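Long-range contacts in E1 (Kluyveromyces marxianus, PDB 3VX6), which forms the N-terminal domain of Atg7, the E1-like enzyme that activates Atg8 and Atg12 for their conjugation in autophagy and the cytoplasm-to-vacuole pathway: residues K104-L109 with M142-Q146; L113-L117 with K187-L193; D116-I121 with N174-A178; V200-H206 with I233-D239. One frame throughout, in Å; residues are numbered along the deposited sequence.

Contact 1: residues K104-L109 with M142-Q146; sequences KGQELL and MPSFQ
Leu108 and Phe145 meet where helix 97-114 packs on strand 135-144 and its continuation, a helix-on-sheet contact. The short axes approach to 8.0 Å at a crossing angle of -73°. From the strand side, Pro143 and Phe145 both turn to the helix, with Ser144 between them directed away. Leu108 serves both: its side chain crosses the proline at about a right angle, bringing CD1 to 3.3 Å from Pro143 CB, and its CB leans obliquely on the Phe145 ring, 3.4 Å from CE1. Lys104 adds its CB at 3.9 Å from Pro143 CG, then bends at chi2 and chi3 toward Glu107, with which its NZ forms a weakly bonded salt bridge. Tyr124 of strand 123-130 also packs on Lys104, Leu108 and Pro143, while Val221 of helix 215-225 touches Phe145. Phe145 CG lies between the backbone N and the carbonyl carbon (chi1 51°), and the ring extends to Leu109, whose CB is 4.0 Å from CE2. Gly105 has no side chain to stand in the way, and its O lies over one ring face, offset toward the rim, 3.5 Å from Phe145 CD1, while accepting the backbone N-H of Leu109.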
loop_
_atom_site.group_PDB
_atom_site.type_symbol
_atom_site.label_atom_id
_atom_site.label_comp_id
_atom_site.label_asym_id
_atom_site.label_seq_id
_atom_site.Cartn_x
_atom_site.Cartn_y
_atom_site.Cartn_z
ATOM N N LYS A 104 0.469 7.341 -10.116
ATOM C CA LYS A 104 0.920 6.145 -9.428
ATOM C C LYS A 104 -0.300 5.267 -9.249
ATOM O O LYS A 104 -0.212 4.041 -9.315
ATOM C CB LYS A 104 1.544 6.499 -8.074
ATOM C CG LYS A 104 3.052 6.743 -8.125
ATOM C CD LYS A 104 3.427 7.782 -9.151
ATOM C CE LYS A 104 4.345 7.204 -10.219
ATOM N NZ LYS A 104 4.496 8.112 -11.421
ATOM N N GLY A 105 -1.446 5.913 -9.061
ATOM C CA GLY A 105 -2.690 5.193 -8.884
ATOM C C GLY A 105 -3.166 4.455 -10.122
ATOM O O GLY A 105 -3.661 3.334 -10.018
ATOM N N GLN A 106 -3.033 5.078 -11.288
ATOM C CA GLN A 106 -3.454 4.461 -12.539
ATOM C C GLN A 106 -2.569 3.283 -12.899
ATOM O O GLN A 106 -3.017 2.342 -13.562
ATOM C CB GLN A 106 -3.420 5.481 -13.681
ATOM C CG GLN A 106 -4.417 6.606 -13.506
ATOM C CD GLN A 106 -4.277 7.701 -14.559
ATOM O OE1 GLN A 106 -3.181 8.209 -14.803
ATOM N NE2 GLN A 106 -5.399 8.082 -15.171
ATOM N N GLU A 107 -1.313 3.339 -12.465
ATOM C CA GLU A 107 -0.354 2.286 -12.758
ATOM C C GLU A 107 -0.674 1.050 -11.940
ATOM O O GLU A 107 -0.590 -0.067 -12.430
ATOM C CB GLU A 107 1.065 2.759 -12.444
ATOM C CG GLU A 107 1.476 4.019 -13.180
ATOM C CD GLU A 107 2.748 4.646 -12.610
ATOM O OE1 GLU A 107 3.145 5.715 -13.122
ATOM O OE2 GLU A 107 3.345 4.080 -11.654
ATOM N N LEU A 108 -1.032 1.250 -10.683
ATOM C CA LEU A 108 -1.369 0.126 -9.836
ATOM C C LEU A 108 -2.631 -0.512 -10.411
ATOM O O LEU A 108 -2.752 -1.736 -10.454
ATOM C CB LEU A 108 -1.577 0.598 -8.395
ATOM C CG LEU A 108 -0.316 1.212 -7.772
ATOM C CD1 LEU A 108 -0.671 1.941 -6.513
ATOM C CD2 LEU A 108 0.717 0.144 -7.504
ATOM N N LEU A 109 -3.559 0.321 -10.872
ATOM C CA LEU A 109 -4.795 -0.156 -11.476
ATOM C C LEU A 109 -4.475 -1.125 -12.614
ATOM O O LEU A 109 -4.945 -2.265 -12.638
ATOM C CB LEU A 109 -5.579 1.028 -12.025
ATOM C CG LEU A 109 -6.693 0.718 -13.018
ATOM C CD1 LEU A 109 -7.711 -0.196 -12.382
ATOM C CD2 LEU A 109 -7.341 2.018 -13.452
ATOM N N MET A 142 0.689 5.739 -0.030
ATOM C CA MET A 142 0.461 4.375 -0.471
ATOM C C MET A 142 -0.816 4.588 -1.272
ATOM O O MET A 142 -1.900 4.668 -0.704
ATOM C CB MET A 142 0.220 3.459 0.723
ATOM C CG MET A 142 0.108 2.004 0.342
ATOM S SD MET A 142 -0.102 1.010 1.786
ATOM C CE MET A 142 1.572 0.491 2.148
ATOM N N PRO A 143 -0.695 4.714 -2.604
ATOM C CA PRO A 143 -1.848 4.942 -3.462
ATOM C C PRO A 143 -3.038 4.058 -3.213
ATOM O O PRO A 143 -2.947 2.831 -3.161
ATOM C CB PRO A 143 -1.273 4.781 -4.861
ATOM C CG PRO A 143 0.091 5.259 -4.693
ATOM C CD PRO A 143 0.499 4.532 -3.434
ATOM N N SER A 144 -4.156 4.742 -3.038
ATOM C CA SER A 144 -5.453 4.150 -2.792
ATOM C C SER A 144 -6.346 4.759 -3.869
ATOM O O SER A 144 -6.750 5.917 -3.783
ATOM C CB SER A 144 -5.943 4.543 -1.399
ATOM O OG SER A 144 -7.329 4.294 -1.276
ATOM N N PHE A 145 -6.635 3.981 -4.902
ATOM C CA PHE A 145 -7.463 4.475 -5.985
ATOM C C PHE A 145 -8.838 3.848 -5.992
ATOM O O PHE A 145 -9.077 2.814 -5.369
ATOM C CB PHE A 145 -6.793 4.202 -7.318
ATOM C CG PHE A 145 -6.356 2.783 -7.481
ATOM C CD1 PHE A 145 -5.116 2.365 -7.002
ATOM C CD2 PHE A 145 -7.183 1.858 -8.114
ATOM C CE1 PHE A 145 -4.710 1.045 -7.157
ATOM C CE2 PHE A 145 -6.787 0.545 -8.272
ATOM C CZ PHE A 145 -5.551 0.132 -7.796
ATOM N N GLN A 146 -9.732 4.493 -6.731
ATOM C CA GLN A 146 -11.110 4.062 -6.867
ATOM C C GLN A 146 -11.765 4.888 -7.964
ATOM O O GLN A 146 -11.223 5.900 -8.402
ATOM C CB GLN A 146 -11.857 4.309 -5.570
ATOM C CG GLN A 146 -11.919 5.771 -5.200
ATOM C CD GLN A 146 -12.953 6.040 -4.146
ATOM O OE1 GLN A 146 -12.787 5.670 -2.985
ATOM N NE2 GLN A 146 -14.041 6.679 -4.544
#

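Contact 2: residues L113-L117 with K187-L193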
loop_
_atom_site.group_PDB
_atom_site.type_symbol
_atom_site.label_atom_id
_atom_site.label_comp_id
_atom_site.label_asym_id
_atom_site.label_seq_id
_atom_site.Cartn_x
_atom_site.Cartn_y
_atom_site.Cartn_z
ATOM N N LEU A 113 -5.208 -5.391 -12.820
ATOM C CA LEU A 113 -6.110 -6.035 -13.756
ATOM C C LEU A 113 -5.402 -6.776 -14.885
ATOM O O LEU A 113 -6.049 -7.377 -15.743
ATOM C CB LEU A 113 -7.132 -5.020 -14.302
ATOM C CG LEU A 113 -6.671 -3.703 -14.921
ATOM C CD1 LEU A 113 -6.134 -3.969 -16.320
ATOM C CD2 LEU A 113 -7.838 -2.723 -14.981
ATOM N N GLU A 114 -4.076 -6.756 -14.891
ATOM C CA GLU A 114 -3.365 -7.483 -15.927
ATOM C C GLU A 114 -2.372 -8.498 -15.369
ATOM O O GLU A 114 -1.902 -9.362 -16.106
ATOM C CB GLU A 114 -2.640 -6.524 -16.890
ATOM C CG GLU A 114 -1.579 -5.628 -16.251
ATOM C CD GLU A 114 -0.732 -4.857 -17.275
ATOM O OE1 GLU A 114 -1.289 -4.383 -18.294
ATOM O OE2 GLU A 114 0.492 -4.710 -17.046
ATOM N N ASN A 115 -2.068 -8.422 -14.075
ATOM C CA ASN A 115 -1.096 -9.345 -13.495
ATOM C C ASN A 115 -1.552 -10.063 -12.235
ATOM O O ASN A 115 -1.950 -11.226 -12.273
ATOM C CB ASN A 115 0.218 -8.611 -13.195
ATOM C CG ASN A 115 0.711 -7.781 -14.373
ATOM O OD1 ASN A 115 0.727 -8.246 -15.514
ATOM N ND2 ASN A 115 1.129 -6.546 -14.097
ATOM N N ASP A 116 -1.472 -9.365 -11.111
ATOM C CA ASP A 116 -1.843 -9.934 -9.824
ATOM C C ASP A 116 -2.306 -8.772 -8.963
ATOM O O ASP A 116 -1.826 -7.647 -9.130
ATOM C CB ASP A 116 -0.613 -10.613 -9.201
ATOM C CG ASP A 116 -0.936 -11.402 -7.937
ATOM O OD1 ASP A 116 -1.370 -10.797 -6.931
ATOM O OD2 ASP A 116 -0.741 -12.637 -7.944
ATOM N N LEU A 117 -3.249 -9.027 -8.058
ATOM C CA LEU A 117 -3.730 -7.967 -7.185
ATOM C C LEU A 117 -2.634 -7.519 -6.221
ATOM O O LEU A 117 -2.616 -6.373 -5.783
ATOM C CB LEU A 117 -4.951 -8.420 -6.381
ATOM C CG LEU A 117 -6.185 -8.815 -7.176
ATOM C CD1 LEU A 117 -7.328 -8.952 -6.213
ATOM C CD2 LEU A 117 -6.488 -7.779 -8.244
ATOM N N LYS A 187 -3.228 -17.698 -6.874
ATOM C CA LYS A 187 -2.728 -16.355 -7.130
ATOM C C LYS A 187 -3.858 -15.434 -7.595
ATOM O O LYS A 187 -4.705 -15.825 -8.398
ATOM C CB LYS A 187 -1.618 -16.401 -8.180
ATOM C CG LYS A 187 -0.391 -17.175 -7.727
ATOM C CD LYS A 187 0.696 -17.178 -8.781
ATOM C CE LYS A 187 1.867 -18.032 -8.315
ATOM N NZ LYS A 187 2.921 -18.204 -9.363
ATOM N N ALA A 188 -3.863 -14.209 -7.077
ATOM C CA ALA A 188 -4.881 -13.225 -7.433
ATOM C C ALA A 188 -4.701 -12.750 -8.872
ATOM O O ALA A 188 -4.669 -11.552 -9.145
ATOM C CB ALA A 188 -4.813 -12.039 -6.497
ATOM N N THR A 189 -4.586 -13.698 -9.788
ATOM C CA THR A 189 -4.417 -13.383 -11.188
ATOM C C THR A 189 -5.756 -13.008 -11.844
ATOM O O THR A 189 -6.825 -13.208 -11.263
ATOM C CB THR A 189 -3.729 -14.572 -11.886
ATOM O OG1 THR A 189 -4.500 -15.765 -11.700
ATOM C CG2 THR A 189 -2.364 -14.783 -11.275
ATOM N N PRO A 190 -5.717 -12.431 -13.053
ATOM C CA PRO A 190 -6.993 -12.068 -13.669
ATOM C C PRO A 190 -7.962 -13.223 -13.906
ATOM O O PRO A 190 -9.103 -13.178 -13.425
ATOM C CB PRO A 190 -6.570 -11.376 -14.966
ATOM C CG PRO A 190 -5.268 -10.729 -14.587
ATOM C CD PRO A 190 -4.592 -11.846 -13.800
ATOM N N ASP A 191 -7.534 -14.250 -14.639
ATOM C CA ASP A 191 -8.430 -15.375 -14.899
ATOM C C ASP A 191 -8.900 -16.050 -13.612
ATOM O O ASP A 191 -10.015 -16.572 -13.548
ATOM C CB ASP A 191 -7.778 -16.391 -15.833
ATOM C CG ASP A 191 -7.606 -15.853 -17.247
ATOM O OD1 ASP A 191 -8.414 -15.004 -17.694
ATOM O OD2 ASP A 191 -6.660 -16.297 -17.928
ATOM N N ASN A 192 -8.049 -16.035 -12.591
ATOM C CA ASN A 192 -8.408 -16.604 -11.303
ATOM C C ASN A 192 -9.411 -15.688 -10.653
ATOM O O ASN A 192 -10.373 -16.144 -10.036
ATOM C CB ASN A 192 -7.194 -16.719 -10.395
ATOM C CG ASN A 192 -6.416 -17.969 -10.650
ATOM O OD1 ASN A 192 -6.801 -18.782 -11.493
ATOM N ND2 ASN A 192 -5.317 -18.145 -9.926
ATOM N N LEU A 193 -9.188 -14.387 -10.802
ATOM C CA LEU A 193 -10.091 -13.406 -10.212
ATOM C C LEU A 193 -11.451 -13.445 -10.876
ATOM O O LEU A 193 -12.452 -13.155 -10.233
ATOM C CB LEU A 193 -9.490 -12.000 -10.291
ATOM C CG LEU A 193 -8.322 -11.831 -9.316
ATOM C CD1 LEU A 193 -7.505 -10.603 -9.677
ATOM C CD2 LEU A 193 -8.858 -11.751 -7.899
HETATM O O HOH W 1 -1.384 -14.375 -5.050
#
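Leu117 holds CG anti to its carbonyl carbon (chi1 -61°), and Leu193 adopts the same turn, which lets the two side chains reach each other tip to tip, Leu117 CD2 standing 3.3 Å from Leu193 CD1. Asp116 swings the other way: CG opposite the backbone N (chi1 -172°) carries the carboxylate alongside Ala188, with OD1 3.7 Å from Ala188 CB. That methyl also fills the angle beside Leu117 CB and CG. The one hydrogen bond between the segments runs from Leu117 N to Ala188 O at 3.1 Å; it is bent, and the donor is tilted from the carbonyl plane. The same oxygen receives a CA-H contact from Asp116. A water accepts from Ala188 N at 3.2 Å and donates weakly to Asp116 OD2; OD1 is taken by Asn118. The Pro190 ring rests on the backbone of 113-115, its CD 3.1 Å from Asn115 O. Asn192 ND2 turns back to Lys187 O at 2.8 Å, in the carbonyl plane and on a lone pair. The end of helix 97-114 and the residues that follow thus dock on a helix start: what fits an inverse gamma turn centred on Ala188, Thr189 as N-cap, and Pro190 opening helix 190-195.

Contact 3: residues D116-I121 with N174-A178; sequences DLNEII and NVIIA
Asn118 faces Ile177 at the start of strand 177-181 and makes every direct hydrogen bond of this contact through its side-chain amide. OD1 accepts from Ile177 N at 2.7 Å, the donor tilted from the carbonyl plane, and more weakly from Ile176 N at 3.0 Å. ND2 donates back to Ile177 O, a bond whose very short modelled length is doubtful. CG stands anti to the carbonyl carbon (chi1 -80°), which directs the amide at Ile177. Asp116 OD1 holds both the backbone and the amide of Asn118: it takes N on its anti lone pair at 2.6 Å, closing an Asx turn, and ND2 on the syn side, out of the carboxylate plane, at 2.7 Å. The water bound by Asp116 also donates to Ile177 O at 3.0 Å.

The apolar part lies on Ile177. Leu117 crosses it at about a right angle, CB 3.6 Å from Ile177 CG2, and Ile121 CD1 meets Ile177 CD1 at 3.6 Å. Ile218 of helix 215-225 and Phe201 of strand 198-202 also pack on Ile177.

Putting a leucine in place of Asn118 would probably leave Ile177 N and O without their side-chain partner and Asp116 OD1 with one donor fewer. The amide pairs with N-H and C=O of one residue much as a neighbouring strand would, which probably helps fasten the 3-10 segment 117-120 to the sheet.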
loop_
_atom_site.group_PDB
_atom_site.type_symbol
_atom_site.label_atom_id
_atom_site.label_comp_id
_atom_site.label_asym_id
_atom_site.label_seq_id
_atom_site.Cartn_x
_atom_site.Cartn_y
_atom_site.Cartn_z
ATOM N N ASP A 116 -1.472 -9.365 -11.111
ATOM C CA ASP A 116 -1.843 -9.934 -9.824
ATOM C C ASP A 116 -2.306 -8.772 -8.963
ATOM O O ASP A 116 -1.826 -7.647 -9.130
ATOM C CB ASP A 116 -0.613 -10.613 -9.201
ATOM C CG ASP A 116 -0.936 -11.402 -7.937
ATOM O OD1 ASP A 116 -1.370 -10.797 -6.931
ATOM O OD2 ASP A 116 -0.741 -12.637 -7.944
ATOM N N LEU A 117 -3.249 -9.027 -8.058
ATOM C CA LEU A 117 -3.730 -7.967 -7.185
ATOM C C LEU A 117 -2.634 -7.519 -6.221
ATOM O O LEU A 117 -2.616 -6.373 -5.783
ATOM C CB LEU A 117 -4.951 -8.420 -6.381
ATOM C CG LEU A 117 -6.185 -8.815 -7.176
ATOM C CD1 LEU A 117 -7.328 -8.952 -6.213
ATOM C CD2 LEU A 117 -6.488 -7.779 -8.244
ATOM N N ASN A 118 -1.719 -8.414 -5.881
ATOM C CA ASN A 118 -0.654 -8.024 -4.976
ATOM C C ASN A 118 0.041 -6.792 -5.509
ATOM O O ASN A 118 0.541 -5.981 -4.742
ATOM C CB ASN A 118 0.374 -9.140 -4.828
ATOM C CG ASN A 118 -0.072 -10.222 -3.866
ATOM O OD1 ASN A 118 -0.009 -10.053 -2.638
ATOM N ND2 ASN A 118 -0.538 -11.339 -4.413
ATOM N N GLU A 119 0.065 -6.643 -6.825
ATOM C CA GLU A 119 0.743 -5.506 -7.426
ATOM C C GLU A 119 0.074 -4.164 -7.246
ATOM O O GLU A 119 0.695 -3.131 -7.497
ATOM C CB GLU A 119 0.962 -5.743 -8.914
ATOM C CG GLU A 119 1.869 -6.900 -9.213
ATOM C CD GLU A 119 2.233 -6.970 -10.676
ATOM O OE1 GLU A 119 2.580 -8.076 -11.132
ATOM O OE2 GLU A 119 2.186 -5.922 -11.369
ATOM N N ILE A 120 -1.182 -4.160 -6.825
ATOM C CA ILE A 120 -1.891 -2.899 -6.643
ATOM C C ILE A 120 -1.456 -2.195 -5.366
ATOM O O ILE A 120 -1.794 -1.030 -5.142
ATOM C CB ILE A 120 -3.397 -3.113 -6.578
ATOM C CG1 ILE A 120 -3.740 -3.888 -5.307
ATOM C CG2 ILE A 120 -3.861 -3.830 -7.832
ATOM C CD1 ILE A 120 -5.161 -4.290 -5.200
ATOM N N ILE A 121 -0.698 -2.908 -4.539
ATOM C CA ILE A 121 -0.217 -2.366 -3.275
ATOM C C ILE A 121 1.235 -1.951 -3.330
ATOM O O ILE A 121 2.102 -2.748 -3.671
ATOM C CB ILE A 121 -0.368 -3.387 -2.124
ATOM C CG1 ILE A 121 -1.845 -3.553 -1.779
ATOM C CG2 ILE A 121 0.440 -2.929 -0.903
ATOM C CD1 ILE A 121 -2.088 -4.491 -0.638
ATOM N N ASN A 174 4.013 -16.261 0.899
ATOM C CA ASN A 174 4.733 -15.008 0.957
ATOM C C ASN A 174 3.911 -13.850 0.363
ATOM O O ASN A 174 4.385 -12.716 0.310
ATOM C CB ASN A 174 6.056 -15.165 0.195
ATOM C CG ASN A 174 7.144 -14.246 0.712
ATOM O OD1 ASN A 174 8.135 -13.994 0.027
ATOM N ND2 ASN A 174 6.972 -13.747 1.933
ATOM N N VAL A 175 2.685 -14.123 -0.074
ATOM C CA VAL A 175 1.855 -13.071 -0.664
ATOM C C VAL A 175 0.968 -12.412 0.360
ATOM O O VAL A 175 0.604 -13.029 1.358
ATOM C CB VAL A 175 0.963 -13.602 -1.797
ATOM C CG1 VAL A 175 1.832 -14.161 -2.909
ATOM C CG2 VAL A 175 0.024 -14.658 -1.266
ATOM N N ILE A 176 0.625 -11.150 0.108
ATOM C CA ILE A 176 -0.228 -10.401 1.018
ATOM C C ILE A 176 -1.663 -10.365 0.482
ATOM O O ILE A 176 -2.611 -10.055 1.204
ATOM C CB ILE A 176 0.386 -8.972 1.309
ATOM C CG1 ILE A 176 -0.701 -7.930 1.518
ATOM C CG2 ILE A 176 1.299 -8.549 0.183
ATOM C CD1 ILE A 176 -1.107 -7.263 0.256
ATOM N N ILE A 177 -1.812 -10.721 -0.787
ATOM C CA ILE A 177 -3.116 -10.788 -1.434
ATOM C C ILE A 177 -3.180 -12.059 -2.292
ATOM O O ILE A 177 -2.248 -12.378 -3.036
ATOM C CB ILE A 177 -3.387 -9.587 -2.363
ATOM C CG1 ILE A 177 -3.523 -8.296 -1.563
ATOM C CG2 ILE A 177 -4.692 -9.820 -3.127
ATOM C CD1 ILE A 177 -3.798 -7.080 -2.438
ATOM N N ALA A 178 -4.271 -12.794 -2.168
ATOM C CA ALA A 178 -4.457 -14.010 -2.943
ATOM C C ALA A 178 -5.953 -14.158 -3.175
ATOM O O ALA A 178 -6.737 -13.277 -2.815
ATOM C CB ALA A 178 -3.909 -15.220 -2.181
HETATM O O HOH W 1 -1.384 -14.375 -5.050
#

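Contact 4: residues V200-H206 with I233-D239; sequences VFKDFSH and ICFLRSD
Phe201 and Phe235 sit abreast on neighbouring parallel strands, 198-202 and 231-236, and meet rim to rim: the planes stand at 76° with CD1 against CD1 at 3.4 Å, neither ring over the other's face. Ile233 fills the angle beside them, its CG2 over one face of Phe235 and 4.0 Å from Phe201 CB. Ile218 of helix 215-225 packs on Phe201 and Ile233. The opposite face of the sheet carries Val200, whose CG1 nestles 3.6 Å from Cys234 CB, and Leu236. Between the faces the backbones are tied by Phe201 N to Cys234 O, nearly straight, and Leu236 N to Phe201 O at 2.7 Å.

Past the strands, Arg237 bends at chi2 (92°) and lies side by side with Asp203. NE, at 2.7 Å, and NH2 both grip Asp203 OD1 from the same face of the carboxylate, a side-on salt bridge. His206 CA lies over one face of the guanidinium, and NH1 goes to Leu207 O and Ser241. A methionine in place of Arg237 has no guanidinium, which would probably leave Asp203 OD1 without its charged mate.

The His206 ring is the last bump: Arg237 CG touches its CD2 at 3.4 Å, while Asp239 CB sits over the ring centre, 3.6 Å from the centroid, in a CH-pi contact. Phe53 also stacks on this ring. Adjacent parallel strands joined through helix 215-225 make this a beta-alpha-beta crossover, with a salt bridge tying together the chain beyond the two strands.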
loop_
_atom_site.group_PDB
_atom_site.type_symbol
_atom_site.label_atom_id
_atom_site.label_comp_id
_atom_site.label_asym_id
_atom_site.label_seq_id
_atom_site.Cartn_x
_atom_site.Cartn_y
_atom_site.Cartn_z
ATOM N N VAL A 200 -8.195 -12.982 -0.740
ATOM C CA VAL A 200 -7.692 -12.961 0.628
ATOM C C VAL A 200 -6.583 -11.916 0.697
ATOM O O VAL A 200 -5.667 -11.898 -0.126
ATOM C CB VAL A 200 -7.190 -14.361 1.066
ATOM C CG1 VAL A 200 -8.346 -15.327 1.050
ATOM C CG2 VAL A 200 -6.116 -14.862 0.136
ATOM N N PHE A 201 -6.687 -11.035 1.681
ATOM C CA PHE A 201 -5.751 -9.937 1.838
ATOM C C PHE A 201 -5.181 -9.838 3.252
ATOM O O PHE A 201 -5.925 -9.830 4.234
ATOM C CB PHE A 201 -6.490 -8.644 1.457
ATOM C CG PHE A 201 -5.748 -7.372 1.764
ATOM C CD1 PHE A 201 -6.426 -6.286 2.316
ATOM C CD2 PHE A 201 -4.401 -7.232 1.469
ATOM C CE1 PHE A 201 -5.778 -5.096 2.566
ATOM C CE2 PHE A 201 -3.743 -6.037 1.718
ATOM C CZ PHE A 201 -4.428 -4.972 2.264
ATOM N N LYS A 202 -3.855 -9.799 3.354
ATOM C CA LYS A 202 -3.214 -9.636 4.649
ATOM C C LYS A 202 -3.298 -8.131 4.844
ATOM O O LYS A 202 -2.440 -7.363 4.409
ATOM C CB LYS A 202 -1.772 -10.134 4.605
ATOM C CG LYS A 202 -1.695 -11.647 4.777
ATOM C CD LYS A 202 -0.568 -12.305 3.981
ATOM C CE LYS A 202 -0.562 -13.803 4.241
ATOM N NZ LYS A 202 0.549 -14.514 3.563
ATOM N N ASP A 203 -4.392 -7.729 5.473
ATOM C CA ASP A 203 -4.713 -6.339 5.735
ATOM C C ASP A 203 -3.607 -5.498 6.379
ATOM O O ASP A 203 -2.860 -5.968 7.242
ATOM C CB ASP A 203 -5.967 -6.303 6.594
ATOM C CG ASP A 203 -6.743 -5.026 6.437
ATOM O OD1 ASP A 203 -7.796 -4.916 7.093
ATOM O OD2 ASP A 203 -6.315 -4.136 5.669
ATOM N N PHE A 204 -3.510 -4.246 5.944
ATOM C CA PHE A 204 -2.527 -3.318 6.482
ATOM C C PHE A 204 -3.148 -2.555 7.614
ATOM O O PHE A 204 -2.619 -1.558 8.080
ATOM C CB PHE A 204 -2.060 -2.341 5.415
ATOM C CG PHE A 204 -1.215 -2.968 4.365
ATOM C CD1 PHE A 204 -0.800 -4.286 4.491
ATOM C CD2 PHE A 204 -0.827 -2.245 3.256
ATOM C CE1 PHE A 204 -0.010 -4.874 3.524
ATOM C CE2 PHE A 204 -0.037 -2.816 2.283
ATOM C CZ PHE A 204 0.375 -4.138 2.414
ATOM N N SER A 205 -4.305 -3.011 8.051
ATOM C CA SER A 205 -4.941 -2.344 9.157
ATOM C C SER A 205 -5.309 -3.425 10.145
ATOM O O SER A 205 -5.656 -4.533 9.750
ATOM C CB SER A 205 -6.191 -1.590 8.693
ATOM O OG SER A 205 -6.806 -0.906 9.777
ATOM N N HIS A 206 -5.179 -3.103 11.425
ATOM C CA HIS A 206 -5.540 -4.009 12.500
ATOM C C HIS A 206 -6.738 -3.369 13.167
ATOM O O HIS A 206 -7.203 -3.837 14.210
ATOM C CB HIS A 206 -4.420 -4.150 13.525
ATOM C CG HIS A 206 -3.423 -5.208 13.186
ATOM N ND1 HIS A 206 -2.357 -5.509 14.006
ATOM C CD2 HIS A 206 -3.312 -6.016 12.107
ATOM C CE1 HIS A 206 -1.629 -6.455 13.441
ATOM N NE2 HIS A 206 -2.186 -6.780 12.287
ATOM N N ILE A 233 -13.845 -10.307 0.196
ATOM C CA ILE A 233 -12.437 -10.202 0.536
ATOM C C ILE A 233 -12.156 -10.617 1.966
ATOM O O ILE A 233 -12.781 -10.114 2.899
ATOM C CB ILE A 233 -11.936 -8.768 0.356
ATOM C CG1 ILE A 233 -12.133 -8.334 -1.100
ATOM C CG2 ILE A 233 -10.478 -8.675 0.788
ATOM C CD1 ILE A 233 -11.873 -6.871 -1.339
ATOM N N CYS A 234 -11.216 -11.542 2.131
ATOM C CA CYS A 234 -10.818 -12.005 3.458
ATOM C C CYS A 234 -9.684 -11.115 3.952
ATOM O O CYS A 234 -8.647 -11.007 3.307
ATOM C CB CYS A 234 -10.330 -13.454 3.397
ATOM S SG CYS A 234 -11.585 -14.622 2.906
ATOM N N PHE A 235 -9.884 -10.476 5.093
ATOM C CA PHE A 235 -8.870 -9.597 5.655
ATOM C C PHE A 235 -8.180 -10.287 6.813
ATOM O O PHE A 235 -8.708 -10.344 7.920
ATOM C CB PHE A 235 -9.522 -8.291 6.103
ATOM C CG PHE A 235 -10.130 -7.508 4.968
ATOM C CD1 PHE A 235 -9.319 -6.850 4.044
ATOM C CD2 PHE A 235 -11.513 -7.456 4.796
ATOM C CE1 PHE A 235 -9.877 -6.151 2.967
ATOM C CE2 PHE A 235 -12.079 -6.758 3.721
ATOM C CZ PHE A 235 -11.260 -6.107 2.806
ATOM N N LEU A 236 -7.000 -10.829 6.553
ATOM C CA LEU A 236 -6.267 -11.527 7.595
ATOM C C LEU A 236 -5.389 -10.619 8.435
ATOM O O LEU A 236 -4.684 -9.748 7.924
ATOM C CB LEU A 236 -5.432 -12.657 6.995
ATOM C CG LEU A 236 -6.297 -13.786 6.439
ATOM C CD1 LEU A 236 -6.884 -13.360 5.101
ATOM C CD2 LEU A 236 -5.465 -15.044 6.276
ATOM N N ARG A 237 -5.451 -10.840 9.741
ATOM C CA ARG A 237 -4.678 -10.076 10.709
ATOM C C ARG A 237 -4.087 -11.014 11.765
ATOM O O ARG A 237 -4.751 -11.937 12.246
ATOM C CB ARG A 237 -5.568 -9.036 11.411
ATOM C CG ARG A 237 -5.858 -7.744 10.638
ATOM C CD ARG A 237 -7.141 -7.814 9.816
ATOM N NE ARG A 237 -7.533 -6.502 9.300
ATOM C CZ ARG A 237 -8.162 -5.568 10.007
ATOM N NH1 ARG A 237 -8.483 -5.791 11.274
ATOM N NH2 ARG A 237 -8.472 -4.406 9.449
ATOM N N SER A 238 -2.834 -10.790 12.130
ATOM C CA SER A 238 -2.228 -11.624 13.158
ATOM C C SER A 238 -2.868 -11.164 14.473
ATOM O O SER A 238 -2.743 -11.790 15.515
ATOM C CB SER A 238 -0.712 -11.406 13.172
ATOM O OG SER A 238 -0.402 -10.029 13.287
ATOM N N ASP A 239 -3.599 -10.064 14.361
ATOM C CA ASP A 239 -4.292 -9.388 15.451
ATOM C C ASP A 239 -5.489 -10.105 16.106
ATOM O O ASP A 239 -5.893 -9.737 17.211
ATOM C CB ASP A 239 -4.778 -8.040 14.914
ATOM C CG ASP A 239 -5.110 -7.060 16.005
ATOM O OD1 ASP A 239 -6.042 -6.243 15.815
ATOM O OD2 ASP A 239 -4.426 -7.095 17.049
#

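Overall arrangement
Contacts 2 and 3 form a continuous patch, centres 9 Å apart: both use Asp116 and Leu117, they share a water, and Ala188 CB packs on Ile177 CG2 at 4.0 Å. Contact 3 leads into contact 4, 12 Å away between centres, because strands 177-181 and 198-202 are neighbours in one mixed sheet; Ala178 O lies 2.6 Å from Val200 N, probably a hydrogen bond. Contact 1 belongs to a different sheet, yet its helix 97-114 runs on into contact 2, and Leu108 CD2 packs on Glu119 O of contact 3 at 3.3 Å. Met142 SD reaches Phe204 CD2 of contact 4. Helix 97-114 and the residues that follow it, up to 121, thus lie between the two sheets.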